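PDB 2I6D: RNA methyltransferase, TrmH family from Porphyromonas gingivalis, which probably binds RNA and methylates it with S-adenosylmethionine as methyl donor, as members of the knotted SPOUT superfamily do. Local coordinates for residues T105-G110 with I202-S207; P178-F183 with I220-T225; P99-L104 with H131-T136; K163-T168 with P214-E219. All blocks are in the same frame, centred on the assembly; numbering follows the deposited sequence. Where two conformers were deposited one is given.

In the fold
All four contacts gather round the parallel sheet of seven strands in the SPOUT-type methyltransferase fold. Contact 1 joins two neighbouring strands in its middle. Contact 2, its centre about 10 Å away, continues the same sheet beyond strand 201-206, while contact 3, its centre about 9 Å away, lies beyond strand 104-109 and lays a loop against strand 131-134. Contacts 2 and 3 do not touch: their nearest atoms are about 6 Å apart. Contact 4 sets the start of helix 165-174 against short helix 214-217 and the loop after it, its centre about 11 Å from that of contact 1, and touches the other three. An acetic acid molecule, probably from the crystallisation liquor, lies about 3 Å from the side chain of Ser207.

Contact 1 of 4, residues T105-G110 with I202-S207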
loop_
_atom_site.group_PDB
_atom_site.type_symbol
_atom_site.label_atom_id
_atom_site.label_comp_id
_atom_site.label_asym_id
_atom_site.label_seq_id
_atom_site.Cartn_x
_atom_site.Cartn_y
_atom_site.Cartn_z
ATOM N N THR A 105 -0.025 -7.384 11.318
ATOM C CA THR A 105 0.714 -6.396 10.555
ATOM C C THR A 105 1.481 -7.139 9.475
ATOM O O THR A 105 2.211 -8.091 9.773
ATOM C CB THR A 105 1.688 -5.667 11.496
ATOM O OG1 THR A 105 0.924 -5.001 12.514
ATOM C CG2 THR A 105 2.563 -4.635 10.736
ATOM N N LEU A 106 1.313 -6.713 8.222
ATOM C CA LEU A 106 1.991 -7.338 7.102
ATOM C C LEU A 106 3.319 -6.682 6.846
ATOM O O LEU A 106 3.453 -5.444 6.977
ATOM C CB LEU A 106 1.140 -7.265 5.823
ATOM C CG LEU A 106 -0.268 -7.791 5.965
ATOM C CD1 LEU A 106 -0.917 -7.685 4.569
ATOM C CD2 LEU A 106 -0.248 -9.240 6.507
ATOM N N LEU A 107 4.316 -7.509 6.532
ATOM C CA LEU A 107 5.564 -6.994 6.021
ATOM C C LEU A 107 5.801 -7.614 4.648
ATOM O O LEU A 107 5.812 -8.832 4.503
ATOM C CB LEU A 107 6.734 -7.302 6.966
ATOM C CG LEU A 107 8.110 -6.681 6.638
ATOM C CD1 LEU A 107 8.807 -7.370 5.489
ATOM C CD2 LEU A 107 8.042 -5.225 6.349
ATOM N N LEU A 108 5.984 -6.763 3.654
ATOM C CA LEU A 108 6.256 -7.215 2.292
ATOM C C LEU A 108 7.750 -7.111 2.070
ATOM O O LEU A 108 8.293 -6.007 1.972
ATOM C CB LEU A 108 5.516 -6.340 1.282
ATOM C CG LEU A 108 4.007 -6.200 1.509
ATOM C CD1 LEU A 108 3.412 -5.601 0.243
ATOM C CD2 LEU A 108 3.354 -7.566 1.853
ATOM N N ASP A 109 8.420 -8.261 1.993
ATOM C CA ASP A 109 9.899 -8.304 1.817
ATOM C C ASP A 109 10.231 -8.475 0.332
ATOM O O ASP A 109 10.197 -9.605 -0.165
ATOM C CB ASP A 109 10.490 -9.507 2.590
ATOM C CG ASP A 109 12.003 -9.651 2.424
ATOM O OD1 ASP A 109 12.689 -8.636 2.174
ATOM O OD2 ASP A 109 12.533 -10.786 2.582
ATOM N N GLY A 110 10.550 -7.386 -0.367
ATOM C CA GLY A 110 10.958 -7.475 -1.777
ATOM C C GLY A 110 9.828 -7.870 -2.719
ATOM O O GLY A 110 10.049 -8.562 -3.718
ATOM N N ILE A 202 3.407 -9.945 13.485
ATOM C CA ILE A 202 3.909 -9.526 12.179
ATOM C C ILE A 202 3.892 -10.745 11.274
ATOM O O ILE A 202 4.265 -11.849 11.719
ATOM C CB ILE A 202 5.346 -8.948 12.301
ATOM C CG1 ILE A 202 5.340 -7.671 13.177
ATOM C CG2 ILE A 202 5.929 -8.706 10.908
ATOM C CD1 ILE A 202 6.712 -7.393 13.870
ATOM N N LEU A 203 3.451 -10.554 10.025
ATOM C CA LEU A 203 3.424 -11.622 9.038
ATOM C C LEU A 203 4.229 -11.170 7.834
ATOM O O LEU A 203 3.889 -10.191 7.148
ATOM C CB LEU A 203 1.970 -11.945 8.605
ATOM C CG LEU A 203 1.791 -12.878 7.396
ATOM C CD1 LEU A 203 2.499 -14.223 7.667
ATOM C CD2 LEU A 203 0.277 -13.119 7.156
ATOM N N VAL A 204 5.290 -11.903 7.577
ATOM C CA VAL A 204 6.226 -11.541 6.520
ATOM C C VAL A 204 5.886 -12.301 5.244
ATOM O O VAL A 204 5.752 -13.544 5.259
ATOM C CB VAL A 204 7.700 -11.864 6.914
ATOM C CG1 VAL A 204 8.675 -11.447 5.768
ATOM C CG2 VAL A 204 8.113 -11.149 8.291
ATOM N N LEU A 205 5.800 -11.565 4.139
ATOM C CA LEU A 205 5.515 -12.146 2.824
ATOM C C LEU A 205 6.636 -11.751 1.858
ATOM O O LEU A 205 6.975 -10.568 1.761
ATOM C CB LEU A 205 4.174 -11.623 2.316
ATOM C CG LEU A 205 3.084 -12.132 3.296
ATOM C CD1 LEU A 205 2.018 -11.110 3.553
ATOM C CD2 LEU A 205 2.532 -13.453 2.757
ATOM N N GLY A 206 7.214 -12.722 1.153
ATOM C CA GLY A 206 8.237 -12.418 0.134
ATOM C C GLY A 206 7.714 -12.583 -1.286
ATOM O O GLY A 206 6.619 -13.074 -1.485
ATOM N N SER A 207 8.505 -12.236 -2.298
ATOM C CA SER A 207 8.048 -12.505 -3.665
ATOM C C SER A 207 8.038 -13.995 -3.937
ATOM O O SER A 207 8.884 -14.710 -3.425
ATOM C CB SER A 207 8.932 -11.845 -4.684
ATOM O OG SER A 207 10.178 -12.508 -4.726
HETATM O O HOH W 1 11.051 -11.384 -2.420
#
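Strands 105-109 and 202-206 run parallel, their axes 4.6 Å apart at closest and 25° from alignment, with Thr105 abreast of Ile202 and Leu108 abreast of Leu205. They are central neighbours in the parallel sheet of the SPOUT methyltransferase fold. The ladder is regular: Leu203 N donates to Thr105 O, Leu107 N to Leu203 O, Leu205 N to Leu107 O and Asp109 N to Leu205 O, the last at 2.7 Å. On one face Leu203, its CG anti to the backbone N (chi1 170°), lies side by side with Leu106, their CD2 methyls 4.0 Å apart. Leu205 CD1 touches both Leu106 CD2 and Leu108 CD2, each at 4.2 Å, and helix 242-255 packs on Leu203 and Leu205. On the other face Leu107, in the conformer described, runs beside Val204. Helix 165-174 covers this side, while the carboxylate of Asp109 accepts from Ser213 N. Beyond the last direct rung the strands part, and a water takes over: it accepts from Ser207 N at 2.7 Å, lies 3.0 Å from Asp109 O, to which it can donate, and also bonds Ser207 OG, a hydroxyl that meets Arg210 N as well.

Contact 2 of 4, residues P178-F183 with I220-T225; sequences PVYGAF and ITDRLT
Phe183 and Arg223 meet flat against each other across segments 178-183 and 220-225. The guanidinium lies on the phenyl face, planes 18° apart, with Arg223 CZ 3.6 Å from the ring centroid: a cation-pi stack. A bend at chi3 (141°) folds the arginine over the ring, and Arg223 CG covers the CD2 side of the same ring. The carbonyl of Asp185 accepts from Arg223 NH2 and would help fix the rotation of the group. Ile220 approaches the ring at its rim instead, with CG1 3.9 Å from Phe183 CZ and close to its plane. Where Gly181 has no side chain, Ile220 CD1 and the CE2 edge of Phe183 take up the space; CD1 also touches Val179 CG1, and Ile220 CG2 rests 3.7 Å from Gly181 N. Strands 179-182 and 222-225 are parallel neighbours toward one side of the SPOUT sheet, and Leu224 N to Gly181 O and Phe183 N to Leu224 O are their straightest rungs. At the start the pairing is less regular, for Val179 O accepts from both Thr221 N and Asp222 N. Thr221 OG1 receives Val179 N at 3.0 Å and donates its own hydrogen bond to Asp222 OD2. On the face opposite Arg223, the Tyr180 ring stands beside Asp222, its CD2 3.4 Å from Asp222 CB, and Leu224 CD1 presses on that same ring carbon at 3.7 Å. Trp253 of helix 242-255 meets the Tyr180 ring edge-to-face.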
loop_
_atom_site.group_PDB
_atom_site.type_symbol
_atom_site.label_atom_id
_atom_site.label_comp_id
_atom_site.label_asym_id
_atom_site.label_seq_id
_atom_site.Cartn_x
_atom_site.Cartn_y
_atom_site.Cartn_z
ATOM N N PRO A 178 5.271 -11.927 18.062
ATOM C CA PRO A 178 5.564 -13.052 17.200
ATOM C C PRO A 178 5.736 -12.603 15.749
ATOM O O PRO A 178 4.999 -11.728 15.261
ATOM C CB PRO A 178 4.297 -13.934 17.308
ATOM C CG PRO A 178 3.231 -13.002 17.800
ATOM C CD PRO A 178 3.912 -11.985 18.634
ATOM N N VAL A 179 6.698 -13.211 15.081
ATOM C CA VAL A 179 7.001 -12.898 13.706
ATOM C C VAL A 179 6.782 -14.137 12.851
ATOM O O VAL A 179 7.567 -15.089 12.885
ATOM C CB VAL A 179 8.446 -12.351 13.528
ATOM C CG1 VAL A 179 8.672 -11.946 12.073
ATOM C CG2 VAL A 179 8.696 -11.160 14.464
ATOM N N TYR A 180 5.705 -14.114 12.090
ATOM C CA TYR A 180 5.337 -15.227 11.228
ATOM C C TYR A 180 5.856 -14.948 9.826
ATOM O O TYR A 180 6.041 -13.782 9.436
ATOM C CB TYR A 180 3.809 -15.357 11.188
ATOM C CG TYR A 180 3.235 -15.743 12.510
ATOM C CD1 TYR A 180 2.866 -14.773 13.442
ATOM C CD2 TYR A 180 3.043 -17.084 12.833
ATOM C CE1 TYR A 180 2.340 -15.133 14.668
ATOM C CE2 TYR A 180 2.510 -17.457 14.046
ATOM C CZ TYR A 180 2.159 -16.471 14.960
ATOM O OH TYR A 180 1.645 -16.826 16.188
ATOM N N GLY A 181 6.128 -16.013 9.090
ATOM C CA GLY A 181 6.582 -15.905 7.700
ATOM C C GLY A 181 5.963 -16.983 6.845
ATOM O O GLY A 181 5.801 -18.130 7.294
ATOM N N ALA A 182 5.660 -16.634 5.594
ATOM C CA ALA A 182 5.076 -17.573 4.647
ATOM C C ALA A 182 6.196 -18.246 3.842
ATOM O O ALA A 182 6.986 -17.558 3.166
ATOM C CB ALA A 182 4.118 -16.841 3.710
ATOM N N PHE A 183 6.292 -19.571 3.969
ATOM C CA PHE A 183 7.366 -20.344 3.342
ATOM C C PHE A 183 6.787 -21.548 2.647
ATOM O O PHE A 183 5.641 -21.915 2.897
ATOM C CB PHE A 183 8.351 -20.836 4.393
ATOM C CG PHE A 183 9.167 -19.730 5.017
ATOM C CD1 PHE A 183 10.344 -19.290 4.414
ATOM C CD2 PHE A 183 8.759 -19.140 6.205
ATOM C CE1 PHE A 183 11.105 -18.258 4.998
ATOM C CE2 PHE A 183 9.498 -18.124 6.792
ATOM C CZ PHE A 183 10.690 -17.695 6.190
ATOM N N ILE A 220 12.478 -14.715 11.726
ATOM C CA ILE A 220 11.130 -15.273 11.787
ATOM C C ILE A 220 11.019 -16.245 12.948
ATOM O O ILE A 220 11.894 -17.111 13.115
ATOM C CB ILE A 220 10.821 -16.085 10.515
ATOM C CG1 ILE A 220 11.032 -15.255 9.233
ATOM C CG2 ILE A 220 9.476 -16.740 10.607
ATOM C CD1 ILE A 220 10.110 -14.121 8.985
ATOM N N THR A 221 9.968 -16.113 13.759
ATOM C CA THR A 221 9.810 -17.027 14.906
ATOM C C THR A 221 8.980 -18.255 14.560
ATOM O O THR A 221 9.169 -19.309 15.139
ATOM C CB THR A 221 9.226 -16.340 16.167
ATOM O OG1 THR A 221 7.932 -15.781 15.878
ATOM C CG2 THR A 221 10.154 -15.272 16.654
ATOM N N ASP A 222 8.098 -18.118 13.585
ATOM C CA ASP A 222 7.095 -19.140 13.276
ATOM C C ASP A 222 6.897 -19.217 11.760
ATOM O O ASP A 222 6.306 -18.315 11.149
ATOM C CB ASP A 222 5.770 -18.772 13.948
ATOM C CG ASP A 222 5.863 -18.750 15.471
ATOM O OD1 ASP A 222 5.566 -19.798 16.073
ATOM O OD2 ASP A 222 6.264 -17.725 16.070
ATOM N N ARG A 223 7.378 -20.300 11.153
ATOM C CA ARG A 223 7.188 -20.494 9.704
ATOM C C ARG A 223 5.840 -21.136 9.407
ATOM O O ARG A 223 5.524 -22.176 9.982
ATOM C CB ARG A 223 8.278 -21.407 9.132
ATOM C CG ARG A 223 9.643 -20.855 9.225
ATOM C CD ARG A 223 10.655 -21.942 8.801
ATOM N NE ARG A 223 11.699 -21.286 8.036
ATOM C CZ ARG A 223 11.937 -21.461 6.741
ATOM N NH1 ARG A 223 12.928 -20.770 6.195
ATOM N NH2 ARG A 223 11.241 -22.334 6.004
ATOM N N LEU A 224 5.096 -20.534 8.487
ATOM C CA LEU A 224 3.801 -21.026 8.044
ATOM C C LEU A 224 3.845 -21.433 6.572
ATOM O O LEU A 224 4.519 -20.799 5.742
ATOM C CB LEU A 224 2.720 -19.934 8.205
ATOM C CG LEU A 224 2.592 -19.333 9.620
ATOM C CD1 LEU A 224 1.532 -18.239 9.605
ATOM C CD2 LEU A 224 2.190 -20.445 10.615
ATOM N N THR A 225 3.064 -22.450 6.241
ATOM C CA THR A 225 2.949 -22.886 4.862
ATOM C C THR A 225 1.472 -23.077 4.541
ATOM O O THR A 225 0.689 -23.466 5.406
ATOM C CB THR A 225 3.697 -24.210 4.649
ATOM O OG1 THR A 225 5.040 -24.075 5.128
ATOM C CG2 THR A 225 3.766 -24.561 3.186
#

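Contact 3 of 4, residues P99-L104 with H131-T136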
loop_
_atom_site.group_PDB
_atom_site.type_symbol
_atom_site.label_atom_id
_atom_site.label_comp_id
_atom_site.label_asym_id
_atom_site.label_seq_id
_atom_site.Cartn_x
_atom_site.Cartn_y
_atom_site.Cartn_z
ATOM N N PRO A 99 7.687 2.351 12.101
ATOM C CA PRO A 99 6.734 1.248 11.937
ATOM C C PRO A 99 6.006 0.968 13.251
ATOM O O PRO A 99 6.623 0.989 14.322
ATOM C CB PRO A 99 7.628 0.059 11.581
ATOM C CG PRO A 99 8.973 0.415 12.085
ATOM C CD PRO A 99 9.080 1.905 11.922
ATOM N N VAL A 100 4.713 0.686 13.143
ATOM C CA VAL A 100 3.846 0.473 14.271
ATOM C C VAL A 100 3.214 -0.915 14.078
ATOM O O VAL A 100 2.868 -1.294 12.938
ATOM C CB VAL A 100 2.760 1.611 14.323
ATOM C CG1 VAL A 100 1.556 1.217 15.172
ATOM C CG2 VAL A 100 3.382 2.937 14.813
ATOM N N VAL A 101 3.119 -1.688 15.161
ATOM C CA VAL A 101 2.341 -2.950 15.147
ATOM C C VAL A 101 1.026 -2.710 15.878
ATOM O O VAL A 101 1.033 -2.430 17.068
ATOM C CB VAL A 101 3.076 -4.160 15.823
ATOM C CG1 VAL A 101 2.238 -5.469 15.679
ATOM C CG2 VAL A 101 4.464 -4.390 15.235
ATOM N N GLU A 102 -0.112 -2.810 15.181
ATOM C CA GLU A 102 -1.409 -2.733 15.868
ATOM C C GLU A 102 -2.217 -3.848 15.232
ATOM O O GLU A 102 -2.636 -3.727 14.093
ATOM C CB GLU A 102 -2.106 -1.369 15.683
ATOM C CG GLU A 102 -1.380 -0.221 16.412
ATOM C CD GLU A 102 -1.907 1.194 16.118
ATOM O OE1 GLU A 102 -1.863 2.013 17.074
ATOM O OE2 GLU A 102 -2.322 1.495 14.961
ATOM N N GLY A 103 -2.372 -4.950 15.957
ATOM C CA GLY A 103 -2.933 -6.161 15.390
ATOM C C GLY A 103 -2.022 -6.805 14.353
ATOM O O GLY A 103 -0.814 -6.497 14.258
ATOM N N LEU A 104 -2.602 -7.705 13.563
ATOM C CA LEU A 104 -1.862 -8.368 12.525
ATOM C C LEU A 104 -1.329 -7.314 11.548
ATOM O O LEU A 104 -2.098 -6.479 11.018
ATOM C CB LEU A 104 -2.781 -9.352 11.791
ATOM C CG LEU A 104 -2.189 -9.977 10.535
ATOM C CD1 LEU A 104 -0.875 -10.768 10.918
ATOM C CD2 LEU A 104 -3.264 -10.892 9.895
ATOM N N HIS A 131 -1.914 -1.951 9.328
ATOM C CA HIS A 131 -0.545 -1.537 8.987
ATOM C C HIS A 131 0.076 -2.486 8.041
ATOM O O HIS A 131 -0.013 -3.704 8.228
ATOM C CB HIS A 131 0.367 -1.436 10.245
ATOM C CG HIS A 131 -0.036 -0.344 11.170
ATOM N ND1 HIS A 131 0.382 0.955 11.004
ATOM C CD2 HIS A 131 -0.881 -0.338 12.228
ATOM C CE1 HIS A 131 -0.165 1.714 11.940
ATOM N NE2 HIS A 131 -0.934 0.953 12.697
ATOM N N VAL A 132 0.715 -1.925 7.017
ATOM C CA VAL A 132 1.439 -2.734 6.018
ATOM C C VAL A 132 2.811 -2.084 5.897
ATOM O O VAL A 132 2.943 -0.894 5.551
ATOM C CB VAL A 132 0.731 -2.799 4.621
ATOM C CG1 VAL A 132 1.632 -3.476 3.578
ATOM C CG2 VAL A 132 -0.628 -3.534 4.707
ATOM N N TRP A 133 3.841 -2.865 6.191
ATOM C CA TRP A 133 5.187 -2.365 6.094
ATOM C C TRP A 133 5.818 -2.853 4.810
ATOM O O TRP A 133 5.512 -3.957 4.343
ATOM C CB TRP A 133 6.049 -2.872 7.265
ATOM C CG TRP A 133 5.565 -2.573 8.658
ATOM C CD1 TRP A 133 4.625 -1.649 9.059
ATOM C CD2 TRP A 133 6.083 -3.165 9.823
ATOM N NE1 TRP A 133 4.505 -1.687 10.436
ATOM C CE2 TRP A 133 5.391 -2.620 10.923
ATOM C CE3 TRP A 133 7.057 -4.152 10.045
ATOM C CZ2 TRP A 133 5.643 -3.025 12.239
ATOM C CZ3 TRP A 133 7.318 -4.555 11.362
ATOM C CH2 TRP A 133 6.612 -3.971 12.445
ATOM N N LEU A 134 6.701 -2.047 4.244
ATOM C CA LEU A 134 7.308 -2.370 2.957
ATOM C C LEU A 134 8.821 -2.452 3.092
ATOM O O LEU A 134 9.509 -1.465 3.413
ATOM C CB LEU A 134 6.884 -1.333 1.897
ATOM C CG LEU A 134 5.366 -1.421 1.801
ATOM C CD1 LEU A 134 4.649 -0.088 2.049
ATOM C CD2 LEU A 134 4.873 -2.165 0.574
ATOM N N GLY A 135 9.361 -3.637 2.877
ATOM C CA GLY A 135 10.800 -3.811 3.033
ATOM C C GLY A 135 11.572 -3.537 1.767
ATOM O O GLY A 135 11.018 -3.052 0.780
ATOM N N THR A 136 12.855 -3.898 1.808
ATOM C CA THR A 136 13.814 -3.694 0.747
ATOM C C THR A 136 13.294 -4.147 -0.607
ATOM O O THR A 136 12.971 -5.314 -0.784
ATOM C CB THR A 136 15.128 -4.484 1.061
ATOM O OG1 THR A 136 15.686 -4.006 2.290
ATOM C CG2 THR A 136 16.174 -4.347 -0.067
HETATM O O HOH W 2 3.494 1.713 10.812
#
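His131 and Trp133, successive side chains on one face of strand 131-134, both reach the irregular segment 99-104, the lead-in to strand 104-109 of the parallel SPOUT sheet. The imidazole donates from NE2 to Glu102 OE2 at 2.7 Å, with an N-H...O angle of 169°. The oxygen lies in the ring plane, yet the ring nitrogen stands above the carboxylate plane, the two planes being 60° apart. An extended glutamate chain (chi2 172°) carries the carboxylate to this edge; Arg130 offers OE2 a second, long and weak ion pairing. A water lies at the other ring nitrogen, His131 ND1, in a weak bond, and accepts a firmer one, 2.8 Å, from Val100 N. The backbone of Val100 is thus engaged at both ends, since Val100 O accepts from Trp133 NE1 at 3.0 Å. That bond is bent: the oxygen is near the indole plane, but the donor lies well above the carbonyl plane. Glu102 N, by contrast, is buried here with no partner. Apolar groups close round these polar ones. Val100 CG1 covers a face of the imidazole in a CH-pi contact, and Val101 CG2 meets the benzo part of the indole obliquely. Pro99 CB rests over one indole face, 3.8 Å from the centroid of the five-membered ring.

Contact 4 of 4, residues K163-T168 with P214-E219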
loop_
_atom_site.group_PDB
_atom_site.type_symbol
_atom_site.label_atom_id
_atom_site.label_comp_id
_atom_site.label_asym_id
_atom_site.label_seq_id
_atom_site.Cartn_x
_atom_site.Cartn_y
_atom_site.Cartn_z
ATOM N N LYS A 163 13.256 1.396 6.943
ATOM C CA LYS A 163 14.657 1.752 6.782
ATOM C C LYS A 163 15.531 0.494 6.819
ATOM O O LYS A 163 16.477 0.332 6.019
ATOM C CB LYS A 163 15.113 2.664 7.927
ATOM C CG LYS A 163 14.546 4.066 7.950
ATOM C CD LYS A 163 15.283 4.898 9.004
ATOM C CE LYS A 163 14.577 6.220 9.265
ATOM N NZ LYS A 163 13.115 6.006 9.501
ATOM N N ASN A 164 15.247 -0.373 7.786
ATOM C CA ASN A 164 16.089 -1.547 8.027
ATOM C C ASN A 164 15.160 -2.635 8.500
ATOM O O ASN A 164 14.894 -2.751 9.704
ATOM C CB ASN A 164 17.157 -1.269 9.084
ATOM C CG ASN A 164 18.177 -2.437 9.252
ATOM O OD1 ASN A 164 17.908 -3.599 8.936
ATOM N ND2 ASN A 164 19.342 -2.106 9.787
ATOM N N THR A 165 14.686 -3.424 7.548
ATOM C CA THR A 165 13.719 -4.511 7.817
ATOM C C THR A 165 14.188 -5.442 8.931
ATOM O O THR A 165 13.447 -5.737 9.866
ATOM C CB THR A 165 13.477 -5.361 6.542
ATOM O OG1 THR A 165 13.014 -4.506 5.487
ATOM C CG2 THR A 165 12.462 -6.469 6.796
ATOM N N VAL A 166 15.429 -5.900 8.812
ATOM C CA VAL A 166 15.982 -6.852 9.747
ATOM C C VAL A 166 16.042 -6.263 11.141
ATOM O O VAL A 166 15.580 -6.903 12.076
ATOM C CB VAL A 166 17.374 -7.379 9.294
ATOM C CG1 VAL A 166 18.053 -8.154 10.428
ATOM C CG2 VAL A 166 17.207 -8.280 8.066
ATOM N N ASP A 167 16.556 -5.039 11.261
ATOM C CA ASP A 167 16.662 -4.327 12.546
ATOM C C ASP A 167 15.280 -4.177 13.195
ATOM O O ASP A 167 15.133 -4.364 14.405
ATOM C CB ASP A 167 17.194 -2.915 12.326
ATOM C CG ASP A 167 18.652 -2.782 12.581
ATOM O OD1 ASP A 167 19.023 -1.686 13.076
ATOM O OD2 ASP A 167 19.427 -3.739 12.296
ATOM N N THR A 168 14.292 -3.797 12.385
ATOM C CA THR A 168 12.923 -3.653 12.830
ATOM C C THR A 168 12.336 -4.977 13.298
ATOM O O THR A 168 11.734 -5.050 14.379
ATOM C CB THR A 168 12.049 -3.089 11.702
ATOM O OG1 THR A 168 12.470 -1.749 11.453
ATOM C CG2 THR A 168 10.565 -3.074 12.095
ATOM N N PRO A 214 17.191 -14.754 3.065
ATOM C CA PRO A 214 17.774 -15.467 4.200
ATOM C C PRO A 214 17.923 -14.603 5.473
ATOM O O PRO A 214 17.634 -15.101 6.578
ATOM C CB PRO A 214 19.140 -15.911 3.657
ATOM C CG PRO A 214 18.902 -16.068 2.215
ATOM C CD PRO A 214 18.033 -14.896 1.861
ATOM N N GLU A 215 18.318 -13.333 5.328
ATOM C CA GLU A 215 18.568 -12.484 6.509
ATOM C C GLU A 215 17.271 -12.153 7.230
ATOM O O GLU A 215 17.249 -12.053 8.462
ATOM C CB GLU A 215 19.336 -11.185 6.179
ATOM C CG GLU A 215 20.036 -10.552 7.427
ATOM C CD GLU A 215 20.631 -9.158 7.205
ATOM O OE1 GLU A 215 21.343 -8.663 8.109
ATOM O OE2 GLU A 215 20.374 -8.541 6.156
ATOM N N VAL A 216 16.199 -11.971 6.470
ATOM C CA VAL A 216 14.874 -11.760 7.043
ATOM C C VAL A 216 14.315 -13.060 7.648
ATOM O O VAL A 216 13.723 -13.045 8.742
ATOM C CB VAL A 216 13.897 -11.156 5.984
ATOM C CG1 VAL A 216 12.436 -11.052 6.524
ATOM C CG2 VAL A 216 14.370 -9.748 5.595
ATOM N N ALA A 217 14.507 -14.176 6.943
ATOM C CA ALA A 217 14.047 -15.476 7.423
ATOM C C ALA A 217 14.671 -15.794 8.795
ATOM O O ALA A 217 14.014 -16.400 9.647
ATOM C CB ALA A 217 14.358 -16.583 6.403
ATOM N N ALA A 218 15.911 -15.362 9.019
ATOM C CA ALA A 218 16.555 -15.573 10.313
ATOM C C ALA A 218 15.835 -14.893 11.488
ATOM O O ALA A 218 15.999 -15.305 12.628
ATOM C CB ALA A 218 18.043 -15.166 10.276
ATOM N N GLU A 219 15.020 -13.882 11.218
ATOM C CA GLU A 219 14.294 -13.184 12.270
ATOM C C GLU A 219 12.885 -13.729 12.517
ATOM O O GLU A 219 12.168 -13.214 13.385
ATOM C CB GLU A 219 14.187 -11.694 11.926
ATOM C CG GLU A 219 15.528 -10.982 11.834
ATOM C CD GLU A 219 16.333 -11.003 13.141
ATOM O OE1 GLU A 219 15.760 -11.122 14.251
ATOM O OE2 GLU A 219 17.561 -10.903 13.048
#
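Val166, in the first turn of helix 165-174, is touched by Glu215, Val216 and Glu219 of segment 214-219. Its apolar contacts come first. Val166 CG2 meets Val216 CG2 at 4.0 Å, and that same methyl of Val216 touches Thr165 CG2 at 4.0 Å, so that it bridges two consecutive residues of the facing helix. The threonine methyl is turned to this side because it stands anti to the backbone N, which sets OG1 beside that nitrogen instead.

Contacts of methyls with the stems and ends of acidic side chains form a second group. Glu215, extended in the conformer described, crosses Val166 at about a right angle and in that copy brings CD to 3.6 Å from Val166 CG2. Glu219 comes to the other methyl: folded at chi2 (-61°), it places OE2 3.8 Å from Val166 CG1, with its CG nearly as close. These are van der Waals contacts, and no hydrogen bond joins the two segments.

Polar bonds act instead within each side of the contact or beyond it. Asn164 is the N-cap of helix 165-174, its OD1 accepting from Asp167 N at 3.1 Å. Glu219 OE1 forms a salt bridge with Arg173 further along that helix, tying the carboxylate back to the element on which its stem packs. Thr165 and Val216 also reach down to Leu107 and Asp109 of strand 104-109. The first turn of helix 165-174 meeting a one-turn helix and the loop after it, on one face of the parallel sheet, belongs to the layered alpha/beta build of the SPOUT fold.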